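Local structure of NADPH-ferredoxin reductase FprA (Mycobacterium tuberculosis, 1LQT) at residues 171-176 and 184-189; 178-183 and 440-445. The protein probably moves electrons between NADPH and ferredoxin through a bound FAD, and may supply electrons to P450 systems. All coordinates share one frame; numbering follows the deposited sequence.

Contact 1 (171-176 and 184-189); sequences DVLART and ESLRPR
Arg187 NH1 and Asp171 OD1 are held together mainly by water. Arg187 NH1 lies 4.0 Å from Asp171 OD1, so their salt bridge is long, and two waters span the gap. The contact belongs to the Rossmann-type NADP-binding domain. It lies in the helical crossover that leads from strand 149-153 to the neighbouring parallel strand 193-197. Water 1 takes a hydrogen bond from Arg187 NH1 at 2.7 Å. Water 1 donates to Asp171 OD1 at 2.6 Å. Water 2 accepts from Arg187 NH1 at 2.8 Å, but its bond to Asp171 OD1 is weak. Both waters and Asp171 OD1 lie at the edge of the guanidinium, in its plane. The carboxylate plane is turned 52° from it.

Ala174 points its methyl at the other segment, and its CB comes within 3.6 Å of Arg187 NH2, approaching the guanidinium obliquely. Arg187, just beyond Leu186, has a chain bent at chi2 (-145°), and its guanidinium ends beside Ala174.

The two buried side chains of the contact are Leu173 and Leu186, and they meet through methyls. Leu173 CD1 lies 3.8 Å from Leu186 CD1. Both leucines also rest on Ile165 of helix 157-167, and Leu183 packs against Leu173 and Ala174.

A type I turn from Leu173 to Thr176 ends the first segment. Leu173 O accepts from Thr176 N at 3.0 Å and from Thr176 OG1 at 2.7 Å. The hydroxyl bond falls on a lone pair, in the carbonyl plane, with a C=O...OG1 angle of 137°.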
loop_
_atom_site.group_PDB
_atom_site.type_symbol
_atom_site.label_atom_id
_atom_site.label_comp_id
_atom_site.label_asym_id
_atom_site.label_seq_id
_atom_site.Cartn_x
_atom_site.Cartn_y
_atom_site.Cartn_z
ATOM N N ASP A 171 -17.570 7.602 15.906
ATOM C CA ASP A 171 -18.526 8.524 15.324
ATOM C C ASP A 171 -17.868 9.351 14.207
ATOM O O ASP A 171 -18.563 9.811 13.296
ATOM C CB ASP A 171 -19.060 9.485 16.380
ATOM C CG ASP A 171 -19.988 8.847 17.344
ATOM O OD1 ASP A 171 -20.561 7.770 17.070
ATOM O OD2 ASP A 171 -20.239 9.395 18.440
ATOM N N VAL A 172 -16.556 9.575 14.301
ATOM C CA VAL A 172 -15.817 10.264 13.268
ATOM C C VAL A 172 -15.589 9.273 12.100
ATOM O O VAL A 172 -15.820 9.618 10.932
ATOM C CB VAL A 172 -14.493 10.813 13.833
ATOM C CG1 VAL A 172 -13.590 11.308 12.756
ATOM C CG2 VAL A 172 -14.798 11.888 14.846
ATOM N N LEU A 173 -15.154 8.053 12.403
ATOM C CA LEU A 173 -14.933 7.090 11.347
ATOM C C LEU A 173 -16.221 6.749 10.601
ATOM O O LEU A 173 -16.164 6.396 9.420
ATOM C CB LEU A 173 -14.271 5.827 11.900
ATOM C CG LEU A 173 -12.877 6.019 12.489
ATOM C CD1 LEU A 173 -12.390 4.707 13.029
ATOM C CD2 LEU A 173 -11.905 6.588 11.467
ATOM N N ALA A 174 -17.363 6.899 11.258
ATOM C CA ALA A 174 -18.634 6.585 10.617
ATOM C C ALA A 174 -18.962 7.499 9.455
ATOM O O ALA A 174 -19.863 7.195 8.687
ATOM C CB ALA A 174 -19.777 6.573 11.663
ATOM N N ARG A 175 -18.260 8.619 9.309
ATOM C CA ARG A 175 -18.465 9.554 8.210
ATOM C C ARG A 175 -17.420 9.370 7.105
ATOM O O ARG A 175 -17.342 10.183 6.195
ATOM C CB ARG A 175 -18.475 11.002 8.709
ATOM C CG ARG A 175 -19.527 11.265 9.771
ATOM C CD ARG A 175 -20.930 10.944 9.337
ATOM N NE ARG A 175 -21.879 11.262 10.406
ATOM C CZ ARG A 175 -23.188 11.322 10.255
ATOM N NH1 ARG A 175 -23.757 11.069 9.094
ATOM N NH2 ARG A 175 -23.939 11.650 11.291
ATOM N N THR A 176 -16.648 8.295 7.172
ATOM C CA THR A 176 -15.626 7.999 6.177
ATOM C C THR A 176 -16.063 6.789 5.356
ATOM O O THR A 176 -17.060 6.134 5.669
ATOM C CB THR A 176 -14.245 7.671 6.813
ATOM O OG1 THR A 176 -14.285 6.365 7.419
ATOM C CG2 THR A 176 -13.811 8.714 7.829
ATOM N N GLU A 184 -18.142 -1.555 12.548
ATOM C CA GLU A 184 -18.891 -2.315 13.537
ATOM C C GLU A 184 -17.985 -2.793 14.671
ATOM O O GLU A 184 -18.363 -2.702 15.857
ATOM C CB GLU A 184 -19.551 -3.494 12.868
ATOM C CG GLU A 184 -20.696 -3.100 11.953
ATOM C CD GLU A 184 -21.260 -4.268 11.152
ATOM O OE1 GLU A 184 -20.537 -5.252 10.901
ATOM O OE2 GLU A 184 -22.461 -4.210 10.775
ATOM N N SER A 185 -16.785 -3.283 14.333
ATOM C CA SER A 185 -15.846 -3.749 15.347
ATOM C C SER A 185 -15.232 -2.647 16.185
ATOM O O SER A 185 -14.800 -2.900 17.311
ATOM C CB SER A 185 -14.734 -4.536 14.686
ATOM O OG SER A 185 -15.260 -5.689 14.087
ATOM N N LEU A 186 -15.167 -1.454 15.616
ATOM C CA LEU A 186 -14.574 -0.312 16.269
ATOM C C LEU A 186 -15.558 0.431 17.156
ATOM O O LEU A 186 -15.130 1.157 18.074
ATOM C CB LEU A 186 -13.990 0.646 15.233
ATOM C CG LEU A 186 -12.747 0.111 14.541
ATOM C CD1 LEU A 186 -12.474 0.918 13.300
ATOM C CD2 LEU A 186 -11.540 0.107 15.496
ATOM N N ARG A 187 -16.867 0.253 16.938
ATOM C CA ARG A 187 -17.833 1.021 17.719
ATOM C C ARG A 187 -17.728 0.816 19.229
ATOM O O ARG A 187 -17.932 1.778 19.957
ATOM C CB ARG A 187 -19.251 0.750 17.225
ATOM C CG ARG A 187 -19.555 1.491 15.914
ATOM C CD ARG A 187 -20.945 1.978 15.739
ATOM N NE ARG A 187 -21.260 2.349 14.360
ATOM C CZ ARG A 187 -21.402 3.591 13.921
ATOM N NH1 ARG A 187 -21.225 4.647 14.722
ATOM N NH2 ARG A 187 -21.745 3.782 12.658
ATOM N N PRO A 188 -17.485 -0.392 19.721
ATOM C CA PRO A 188 -17.371 -0.553 21.199
ATOM C C PRO A 188 -16.191 0.170 21.872
ATOM O O PRO A 188 -16.162 0.253 23.114
ATOM C CB PRO A 188 -17.242 -2.066 21.386
ATOM C CG PRO A 188 -17.844 -2.646 20.141
ATOM C CD PRO A 188 -17.464 -1.687 19.035
ATOM N N ARG A 189 -15.226 0.662 21.096
ATOM C CA ARG A 189 -14.057 1.450 21.599
ATOM C C ARG A 189 -13.241 0.647 22.597
ATOM O O ARG A 189 -12.813 1.172 23.630
ATOM C CB ARG A 189 -14.508 2.763 22.244
ATOM C CG ARG A 189 -15.265 3.669 21.285
ATOM C CD ARG A 189 -15.588 4.989 21.862
ATOM N NE ARG A 189 -14.576 5.984 21.554
ATOM C CZ ARG A 189 -14.812 7.290 21.589
ATOM N NH1 ARG A 189 -16.006 7.737 21.928
ATOM N NH2 ARG A 189 -13.857 8.154 21.294
HETATM O O HOH W 1 -19.973 5.211 17.009
HETATM O O HOH W 2 -22.161 7.257 14.071
#

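Contact 2 (178-183 and 440-445); sequences IADHAL and PRVKLA
The His181 ring meets the methyl of Ala445 obliquely, with His181 CE1 3.8 Å from Ala445 CB. One face of the ring carries Ala179 CB, which sits 3.4 Å above the plane and is offset toward the rim. With CG between the backbone N and the carbonyl carbon (chi1 55°), the ring of His181 is brought to Ala179 CB. The ring also stacks with Trp131, and His181 NE2 is hydrogen-bonded to Trp131 O. Together these contacts probably fix the rotation of the ring.

The carboxylate of Asp180 is the second flat group. Its OD2 touches Val442 CG1 at 3.5 Å, and the two side chains cross at about a right angle. The charge is answered by Arg439, whose NH1 forms a salt bridge with Asp180 OD1.

Two waters join the backbones. Water 4 accepts from Asp180 N at 2.9 Å and donates to Lys443 O, and so serves an amide in the first turn of helix 180-186. Water 3 accepts from Lys443 N at 2.8 Å and donates a weak bond to Ile178 O. Lys443 thus uses both backbone groups on water.

Segment 440-445 is part of the loop between helices 420-434 and 447-454. It passes the N-terminal end of helix 180-186, with Val442 on Ala433 of helix 420-434 and His181 turned to helix 125-132.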
loop_
_atom_site.group_PDB
_atom_site.type_symbol
_atom_site.label_atom_id
_atom_site.label_comp_id
_atom_site.label_asym_id
_atom_site.label_seq_id
_atom_site.Cartn_x
_atom_site.Cartn_y
_atom_site.Cartn_z
ATOM N N ILE A 178 -14.584 3.994 5.412
ATOM C CA ILE A 178 -14.127 2.785 6.088
ATOM C C ILE A 178 -15.115 1.650 5.849
ATOM O O ILE A 178 -16.332 1.860 5.746
ATOM C CB ILE A 178 -13.952 3.068 7.607
ATOM C CG1 ILE A 178 -13.154 1.961 8.293
ATOM C CG2 ILE A 178 -15.313 3.316 8.272
ATOM C CD1 ILE A 178 -12.733 2.334 9.705
ATOM N N ALA A 179 -14.610 0.425 5.816
ATOM C CA ALA A 179 -15.459 -0.735 5.681
ATOM C C ALA A 179 -16.487 -0.794 6.811
ATOM O O ALA A 179 -16.149 -0.638 7.993
ATOM C CB ALA A 179 -14.622 -1.982 5.742
ATOM N N ASP A 180 -17.720 -1.141 6.469
ATOM C CA ASP A 180 -18.750 -1.282 7.483
ATOM C C ASP A 180 -18.377 -2.342 8.514
ATOM O O ASP A 180 -18.665 -2.156 9.706
ATOM C CB ASP A 180 -20.092 -1.624 6.864
ATOM C CG ASP A 180 -20.851 -0.432 6.367
ATOM O OD1 ASP A 180 -20.499 0.715 6.693
ATOM O OD2 ASP A 180 -21.902 -0.629 5.709
ATOM N N HIS A 181 -17.726 -3.436 8.123
ATOM C CA HIS A 181 -17.392 -4.453 9.091
ATOM C C HIS A 181 -16.374 -3.959 10.121
ATOM O O HIS A 181 -16.373 -4.376 11.281
ATOM C CB HIS A 181 -16.960 -5.751 8.364
ATOM C CG HIS A 181 -15.830 -5.615 7.364
ATOM N ND1 HIS A 181 -15.901 -6.095 6.062
ATOM C CD2 HIS A 181 -14.564 -5.154 7.515
ATOM C CE1 HIS A 181 -14.736 -5.908 5.453
ATOM N NE2 HIS A 181 -13.910 -5.339 6.311
ATOM N N ALA A 182 -15.489 -3.064 9.691
ATOM C CA ALA A 182 -14.504 -2.491 10.592
ATOM C C ALA A 182 -15.183 -1.486 11.517
ATOM O O ALA A 182 -14.908 -1.473 12.708
ATOM C CB ALA A 182 -13.384 -1.846 9.820
ATOM N N LEU A 183 -16.039 -0.649 10.959
ATOM C CA LEU A 183 -16.747 0.321 11.771
ATOM C C LEU A 183 -17.496 -0.436 12.871
ATOM O O LEU A 183 -17.488 -0.027 14.043
ATOM C CB LEU A 183 -17.651 1.185 10.864
ATOM C CG LEU A 183 -18.455 2.292 11.509
ATOM C CD1 LEU A 183 -17.543 3.307 12.146
ATOM C CD2 LEU A 183 -19.278 2.911 10.406
ATOM N N PRO A 440 -18.193 9.352 1.779
ATOM C CA PRO A 440 -17.920 9.426 0.342
ATOM C C PRO A 440 -18.484 8.230 -0.427
ATOM O O PRO A 440 -18.906 8.371 -1.564
ATOM C CB PRO A 440 -16.382 9.490 0.275
ATOM C CG PRO A 440 -15.982 10.036 1.606
ATOM C CD PRO A 440 -16.953 9.501 2.574
ATOM N N ARG A 441 -18.434 7.076 0.216
ATOM C CA ARG A 441 -18.959 5.861 -0.371
ATOM C C ARG A 441 -19.075 4.818 0.731
ATOM O O ARG A 441 -18.478 4.965 1.800
ATOM C CB ARG A 441 -18.074 5.324 -1.500
ATOM C CG ARG A 441 -16.736 4.817 -1.043
ATOM C CD ARG A 441 -15.864 4.273 -2.178
ATOM N NE ARG A 441 -15.560 5.288 -3.179
ATOM C CZ ARG A 441 -15.853 5.245 -4.498
ATOM N NH1 ARG A 441 -16.460 4.206 -5.086
ATOM N NH2 ARG A 441 -15.519 6.275 -5.250
ATOM N N VAL A 442 -19.834 3.764 0.438
ATOM C CA VAL A 442 -19.798 2.532 1.236
ATOM C C VAL A 442 -19.367 1.471 0.275
ATOM O O VAL A 442 -20.031 1.221 -0.717
ATOM C CB VAL A 442 -21.146 2.180 1.900
ATOM C CG1 VAL A 442 -21.012 0.914 2.688
ATOM C CG2 VAL A 442 -21.648 3.307 2.748
ATOM N N LYS A 443 -18.226 0.864 0.547
ATOM C CA LYS A 443 -17.638 -0.093 -0.353
ATOM C C LYS A 443 -18.266 -1.458 -0.269
ATOM O O LYS A 443 -18.636 -1.939 0.786
ATOM C CB LYS A 443 -16.146 -0.217 -0.071
ATOM C CG LYS A 443 -15.347 1.004 -0.429
ATOM C CD LYS A 443 -13.897 0.826 -0.046
ATOM C CE LYS A 443 -13.081 2.020 -0.405
ATOM N NZ LYS A 443 -11.661 1.873 0.120
ATOM N N LEU A 444 -18.327 -2.098 -1.437
ATOM C CA LEU A 444 -18.682 -3.502 -1.550
ATOM C C LEU A 444 -17.395 -4.276 -1.193
ATOM O O LEU A 444 -16.361 -4.133 -1.849
ATOM C CB LEU A 444 -19.144 -3.777 -2.975
ATOM C CG LEU A 444 -20.443 -3.062 -3.352
ATOM C CD1 LEU A 444 -20.597 -3.027 -4.842
ATOM C CD2 LEU A 444 -21.635 -3.757 -2.715
ATOM N N ALA A 445 -17.469 -5.081 -0.138
ATOM C CA ALA A 445 -16.282 -5.583 0.542
ATOM C C ALA A 445 -15.879 -7.008 0.195
ATOM O O ALA A 445 -14.891 -7.505 0.709
ATOM C CB ALA A 445 -16.457 -5.458 2.050
HETATM O O HOH W 3 -16.841 1.321 2.961
HETATM O O HOH W 4 -18.310 -1.776 3.680
#

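From the N terminus the chain runs through 171-176, 178-183, 184-189 and finally 440-445. Contact 1 closes a short loop of seven residues, and the first segment of contact 2 lies inside that loop. Contact 2 closes a far longer one of 256 residues, so the two cross rather than nest. Both use helix 180-186, contact 1 with its later residues and contact 2 at its start. They touch directly where Ile178 meets Leu173 and Leu186, and where Arg175 meets Pro440. Contact 1 is internal to a crossover of the NADP-binding domain. Contact 2 ties that crossover to the C-terminal helices.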